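Local coordinates for protein ralf, proline/betaine transporter (Legionella pneumophila, PDB 4D7Q) that probably acts as a guanine nucleotide exchange factor, here an engineered chimera joining a Legionella RalF Sec7 domain to a Rickettsia RalF capping domain, at residues A[224-227]-A[228-232]; A[310-313]-A[314-317]. The protein carries 2 engineered substitutions. One frame throughout, in Å; residues are numbered along the deposited sequence.

Contact 1 of 2, residues A[224-227]-A[228-232]; sequences QLNQ and FLEEK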
ATOM      1  N   GLN A 224     -11.841  19.651 -11.858  1.00 37.11           N
ATOM      2  CA  GLN A 224     -12.314  19.054 -13.101  1.00 37.19           C
ATOM      3  C   GLN A 224     -12.279  17.526 -13.048  1.00 40.54           C
ATOM      4  O   GLN A 224     -13.285  16.885 -13.357  1.00 39.28           O
ATOM      5  CB  GLN A 224     -11.522  19.607 -14.290  1.00 38.91           C
ATOM      6  CG  GLN A 224     -11.837  21.069 -14.572  1.00 46.39           C
ATOM      7  CD  GLN A 224     -11.046  21.583 -15.733  1.00 56.36           C
ATOM      8  OE1 GLN A 224      -9.903  22.024 -15.594  1.00 55.62           O
ATOM      9  NE2 GLN A 224     -11.627  21.503 -16.914  1.00 43.64           N
ATOM     10  N   LEU A 225     -11.151  16.949 -12.595  1.00 37.43           N
ATOM     11  CA  LEU A 225     -11.005  15.504 -12.458  1.00 37.23           C
ATOM     12  C   LEU A 225     -12.074  14.933 -11.539  1.00 42.23           C
ATOM     13  O   LEU A 225     -12.774  14.001 -11.928  1.00 42.22           O
ATOM     14  CB  LEU A 225      -9.586  15.133 -11.976  1.00 36.67           C
ATOM     15  CG  LEU A 225      -9.308  13.654 -11.683  1.00 40.52           C
ATOM     16  CD1 LEU A 225      -9.502  12.776 -12.929  1.00 41.01           C
ATOM     17  CD2 LEU A 225      -7.928  13.475 -11.104  1.00 39.53           C
ATOM     18  N   ASN A 226     -12.242  15.543 -10.356  1.00 39.39           N
ATOM     19  CA  ASN A 226     -13.229  15.143  -9.365  1.00 39.16           C
ATOM     20  C   ASN A 226     -14.678  15.224  -9.907  1.00 43.31           C
ATOM     21  O   ASN A 226     -15.473  14.334  -9.605  1.00 41.88           O
ATOM     22  CB  ASN A 226     -13.050  15.938  -8.069  1.00 37.75           C
ATOM     23  CG  ASN A 226     -14.065  15.588  -7.016  1.00 61.93           C
ATOM     24  OD1 ASN A 226     -14.158  14.439  -6.571  1.00 55.73           O
ATOM     25  ND2 ASN A 226     -14.884  16.558  -6.634  1.00 52.88           N
ATOM     26  N   GLN A 227     -15.004  16.275 -10.716  1.00 40.66           N
ATOM     27  CA  GLN A 227     -16.322  16.442 -11.350  1.00 40.51           C
ATOM     28  C   GLN A 227     -16.653  15.232 -12.243  1.00 45.38           C
ATOM     29  O   GLN A 227     -17.787  14.760 -12.207  1.00 46.22           O
ATOM     30  CB  GLN A 227     -16.387  17.734 -12.172  1.00 42.32           C
ATOM     31  CG  GLN A 227     -16.688  18.971 -11.336  1.00 63.81           C
ATOM     32  CD  GLN A 227     -16.552  20.278 -12.087  1.00 83.86           C
ATOM     33  OE1 GLN A 227     -16.104  20.336 -13.244  1.00 80.58           O
ATOM     34  NE2 GLN A 227     -16.934  21.369 -11.431  1.00 71.61           N
ATOM     35  N   PHE A 228     -15.665  14.716 -13.019  1.00 41.31           N
ATOM     36  CA  PHE A 228     -15.882  13.530 -13.860  1.00 40.44           C
ATOM     37  C   PHE A 228     -16.192  12.325 -12.997  1.00 44.73           C
ATOM     38  O   PHE A 228     -17.105  11.566 -13.313  1.00 44.48           O
ATOM     39  CB  PHE A 228     -14.674  13.225 -14.759  1.00 41.06           C
ATOM     40  CG  PHE A 228     -14.360  14.262 -15.809  1.00 41.77           C
ATOM     41  CD1 PHE A 228     -15.319  14.644 -16.742  1.00 43.58           C
ATOM     42  CD2 PHE A 228     -13.083  14.804 -15.911  1.00 42.26           C
ATOM     43  CE1 PHE A 228     -15.028  15.606 -17.706  1.00 44.55           C
ATOM     44  CE2 PHE A 228     -12.793  15.766 -16.872  1.00 44.82           C
ATOM     45  CZ  PHE A 228     -13.762  16.155 -17.769  1.00 43.77           C
ATOM     46  N   LEU A 229     -15.437  12.160 -11.902  1.00 42.84           N
ATOM     47  CA  LEU A 229     -15.617  11.062 -10.953  1.00 42.13           C
ATOM     48  C   LEU A 229     -16.982  11.123 -10.272  1.00 45.79           C
ATOM     49  O   LEU A 229     -17.712  10.138 -10.305  1.00 46.34           O
ATOM     50  CB  LEU A 229     -14.472  11.024  -9.918  1.00 41.80           C
ATOM     51  CG  LEU A 229     -13.048  10.764 -10.460  1.00 45.92           C
ATOM     52  CD1 LEU A 229     -12.076  10.527  -9.332  1.00 45.34           C
ATOM     53  CD2 LEU A 229     -13.014   9.592 -11.424  1.00 45.84           C
ATOM     54  N   GLU A 230     -17.364  12.288  -9.807  1.00 42.00           N
ATOM     55  CA  GLU A 230     -18.635  12.477  -9.152  1.00 41.87           C
ATOM     56  C   GLU A 230     -19.899  12.357 -10.034  1.00 46.45           C
ATOM     57  O   GLU A 230     -20.904  11.929  -9.528  1.00 45.33           O
ATOM     58  CB  GLU A 230     -18.640  13.798  -8.383  1.00 43.45           C
ATOM     59  CG  GLU A 230     -17.951  13.716  -7.032  1.00 56.36           C
ATOM     60  CD  GLU A 230     -17.812  15.042  -6.324  1.00 82.37           C
ATOM     61  OE1 GLU A 230     -18.380  16.025  -6.805  1.00 86.84           O
ATOM     62  OE2 GLU A 230     -17.140  15.113  -5.285  1.00 72.63           O
ATOM     63  N   GLU A 231     -19.798  12.738 -11.302  1.00 42.90           N
ATOM     64  CA  GLU A 231     -20.880  12.606 -12.233  1.00 42.43           C
ATOM     65  C   GLU A 231     -20.763  11.319 -12.994  1.00 45.36           C
ATOM     66  O   GLU A 231     -21.550  11.051 -13.838  1.00 45.76           O
ATOM     67  CB  GLU A 231     -20.905  13.785 -13.186  1.00 44.52           C
ATOM     68  CG  GLU A 231     -20.785  15.119 -12.481  1.00 54.93           C
ATOM     69  CD  GLU A 231     -21.094  16.314 -13.358  1.00 77.56           C
ATOM     70  OE1 GLU A 231     -20.913  16.266 -14.571  1.00 60.79           O
ATOM     71  OE2 GLU A 231     -21.502  17.336 -12.806  1.00 78.84           O
ATOM     72  N   LYS A 232     -19.770  10.520 -12.675  1.00 42.52           N
ATOM     73  CA  LYS A 232     -19.508   9.283 -13.392  1.00 42.77           C
ATOM     74  C   LYS A 232     -19.452   9.448 -14.903  1.00 46.05           C
ATOM     75  O   LYS A 232     -20.015   8.671 -15.619  1.00 47.21           O
ATOM     76  CB  LYS A 232     -20.501   8.190 -13.008  1.00 46.33           C
ATOM     77  CG  LYS A 232     -20.502   7.818 -11.552  1.00 61.38           C
ATOM     78  CD  LYS A 232     -21.621   6.842 -11.274  1.00 76.83           C
TER
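N226 and E230 meet one turn apart on helix 220-230, in the capping domain of the chimera. Their polar contact is a weak hydrogen bond from N226 ND2 to E230 OE2, 3.0 Å long. The amide and the carboxylate are turned steeply against each other, with 79° between their planes. The N226 side chain starts anti to its own backbone nitrogen (chi1 179°), which carries the amide forward along the helix to the carboxylate. K284 ties the pair together: its NZ makes a salt bridge with E230 OE2, probably offsetting the negative charge, and a hydrogen bond with N226 OD1. Further along, E231 OE1 forms a salt bridge with R233 NE.

Backbone bonds carry the rest of the turn. F228 N donates to Q224 O, and L229 N to L225 O. E230 N reaches N226 O at 2.8 Å. E231 N closes the series on Q227 O at 3.0 Å.

Carbon atoms of the side chains lie against backbone carbonyl oxygens. The F228 ring lies obliquely beside Q224 O, with CD2 3.3 Å from that oxygen. L229 CG lies 3.6 Å from L225 O. The side chains of L225 and L229 both pack on V282 of strand 277-283, so this side of the helix rests on the sheet.

K232 then takes a positive phi of 50°, and its N bonds back to L229 O. The turn ends as a Schellman motif, which terminates the helix over the antiparallel sheet of the capping domain.

Contact 2 of 2, residues A[310-313]-A[314-317]; sequences QPSE and QSLK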
ATOM      1  N   GLN A 310      10.331  -2.180 -16.390  1.00 39.43           N
ATOM      2  CA  GLN A 310      10.345  -0.806 -15.900  1.00 38.74           C
ATOM      3  C   GLN A 310       9.542   0.128 -16.822  1.00 41.46           C
ATOM      4  O   GLN A 310       9.460  -0.160 -18.018  1.00 42.65           O
ATOM      5  CB  GLN A 310      11.808  -0.305 -15.776  1.00 40.47           C
ATOM      6  CG  GLN A 310      12.501   0.154 -17.055  1.00 48.18           C
ATOM      7  CD  GLN A 310      13.917   0.571 -16.760  1.00 73.01           C
ATOM      8  OE1 GLN A 310      14.202   1.738 -16.458  1.00 72.42           O
ATOM      9  NE2 GLN A 310      14.829  -0.386 -16.795  1.00 62.50           N
ATOM     10  N   PRO A 311       9.001   1.274 -16.341  1.00 36.08           N
ATOM     11  CA  PRO A 311       8.366   2.212 -17.281  1.00 35.59           C
ATOM     12  C   PRO A 311       9.454   2.835 -18.167  1.00 40.07           C
ATOM     13  O   PRO A 311      10.613   2.920 -17.763  1.00 39.53           O
ATOM     14  CB  PRO A 311       7.754   3.284 -16.367  1.00 36.30           C
ATOM     15  CG  PRO A 311       7.831   2.734 -14.972  1.00 40.49           C
ATOM     16  CD  PRO A 311       9.032   1.842 -14.980  1.00 36.59           C
ATOM     17  N   SER A 312       9.086   3.268 -19.365  1.00 36.80           N
ATOM     18  CA  SER A 312      10.028   3.931 -20.281  1.00 36.57           C
ATOM     19  C   SER A 312      10.307   5.348 -19.791  1.00 39.09           C
ATOM     20  O   SER A 312       9.611   5.853 -18.903  1.00 37.47           O
ATOM     21  CB  SER A 312       9.416   4.010 -21.677  1.00 38.94           C
ATOM     22  OG  SER A 312       8.145   4.644 -21.638  1.00 43.57           O
ATOM     23  N   GLU A 313      11.287   6.012 -20.410  1.00 36.50           N
ATOM     24  CA  GLU A 313      11.609   7.413 -20.142  1.00 36.25           C
ATOM     25  C   GLU A 313      10.371   8.271 -20.485  1.00 36.44           C
ATOM     26  O   GLU A 313      10.084   9.235 -19.779  1.00 35.04           O
ATOM     27  CB  GLU A 313      12.805   7.838 -21.004  1.00 38.64           C
ATOM     28  CG  GLU A 313      13.626   8.959 -20.393  1.00 53.61           C
ATOM     29  CD  GLU A 313      14.909   9.241 -21.150  1.00 73.69           C
ATOM     30  OE1 GLU A 313      15.893   8.487 -20.964  1.00 68.34           O
ATOM     31  OE2 GLU A 313      14.924  10.207 -21.944  1.00 67.83           O
ATOM     32  N   GLN A 314       9.625   7.883 -21.549  1.00 32.13           N
ATOM     33  CA  GLN A 314       8.392   8.533 -22.015  1.00 31.58           C
ATOM     34  C   GLN A 314       7.307   8.543 -20.912  1.00 33.96           C
ATOM     35  O   GLN A 314       6.638   9.561 -20.705  1.00 33.77           O
ATOM     36  CB  GLN A 314       7.857   7.862 -23.303  1.00 32.89           C
ATOM     37  CG  GLN A 314       6.697   8.642 -23.952  1.00 48.07           C
ATOM     38  CD  GLN A 314       6.962  10.132 -24.131  1.00 61.54           C
ATOM     39  OE1 GLN A 314       8.011  10.548 -24.645  1.00 57.66           O
ATOM     40  NE2 GLN A 314       6.012  10.968 -23.704  1.00 41.93           N
ATOM     41  N   SER A 315       7.152   7.410 -20.216  1.00 30.28           N
ATOM     42  CA  SER A 315       6.217   7.233 -19.095  1.00 29.40           C
ATOM     43  C   SER A 315       6.579   8.163 -17.912  1.00 32.26           C
ATOM     44  O   SER A 315       5.693   8.808 -17.342  1.00 30.18           O
ATOM     45  CB  SER A 315       6.214   5.778 -18.649  1.00 31.12           C
ATOM     46  OG  SER A 315       5.581   4.992 -19.644  1.00 33.81           O
ATOM     47  N   LEU A 316       7.888   8.254 -17.584  1.00 29.15           N
ATOM     48  CA  LEU A 316       8.408   9.127 -16.543  1.00 28.86           C
ATOM     49  C   LEU A 316       8.075  10.584 -16.896  1.00 32.40           C
ATOM     50  O   LEU A 316       7.593  11.324 -16.035  1.00 32.04           O
ATOM     51  CB  LEU A 316       9.938   8.913 -16.386  1.00 29.41           C
ATOM     52  CG  LEU A 316      10.683   9.866 -15.421  1.00 34.39           C
ATOM     53  CD1 LEU A 316      10.205   9.720 -13.979  1.00 34.75           C
ATOM     54  CD2 LEU A 316      12.169   9.673 -15.498  1.00 36.27           C
ATOM     55  N   LYS A 317       8.269  10.974 -18.180  1.00 28.43           N
ATOM     56  CA  LYS A 317       7.937  12.317 -18.656  1.00 27.42           C
ATOM     57  C   LYS A 317       6.431  12.571 -18.503  1.00 29.82           C
ATOM     58  O   LYS A 317       6.031  13.593 -17.940  1.00 27.59           O
ATOM     59  CB  LYS A 317       8.365  12.464 -20.122  1.00 30.43           C
ATOM     60  CG  LYS A 317       8.311  13.893 -20.633  1.00 47.26           C
ATOM     61  CD  LYS A 317       8.420  13.944 -22.138  1.00 55.32           C
ATOM     62  CE  LYS A 317       8.179  15.337 -22.665  1.00 74.42           C
ATOM     63  NZ  LYS A 317       8.670  15.488 -24.063  1.00 87.55           N
TER
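P311, in the loop just ahead of helix 313-325, meets S315 in the first turn; both belong to the capping domain of the chimera. P311 CB lies 3.7 Å from S315 CB, a nonpolar contact between the loop and the helix. Both side chains also touch P303 of strand 297-303, which sets the start of the helix against the end of that strand, and the carbonyl oxygen of P311 accepts a hydrogen bond from Y339 OH.

S312 follows at the N-cap. Its OG accepts a hydrogen bond from S315 N at 3.3 Å, with an N-H...O angle of 154°. The hydroxyl sits between the backbone nitrogen and the carbonyl carbon of S312 (chi1 55°), and this turns it back over the open end of the helix. OG also lies 3.6 Å from Q314 CB. The carbonyl of S312 takes L316 N at 3.2 Å, with the donor tilted 19° from the carbonyl plane. One residue thus accepts two amides of the first turn, one through its side chain and one through its main chain. S315 OG accepts a hydrogen bond from the backbone N of A277, and Q314 NE2 bonds to D272 OD2.

E313 comes next. Its carbonyl oxygen accepts from K317 N at 3.0 Å and continues the helical pattern. L316 CB packs 3.4 Å from E313 O.

The arrangement is a serine N-cap, with a proline before it, opening a helix whose L316 touches L344 and Q347 of helix 341-351.

Contact 1 and contact 2 lie at different ends of two helices in the same capping domain: one closes a helix, the other opens one. Along the chain, contact 1 is complete before contact 2 begins. Their centres are 27 Å apart, and the nearest atoms are about 16 Å apart, so they do not touch. Both contacts meet the same antiparallel sheet: contact 1 through V282 within strand 277-283, contact 2 at the start of that strand through A277. The P311 side chain of contact 2 lies about 4 Å from a bound glycerol, probably from the crystallisation liquor.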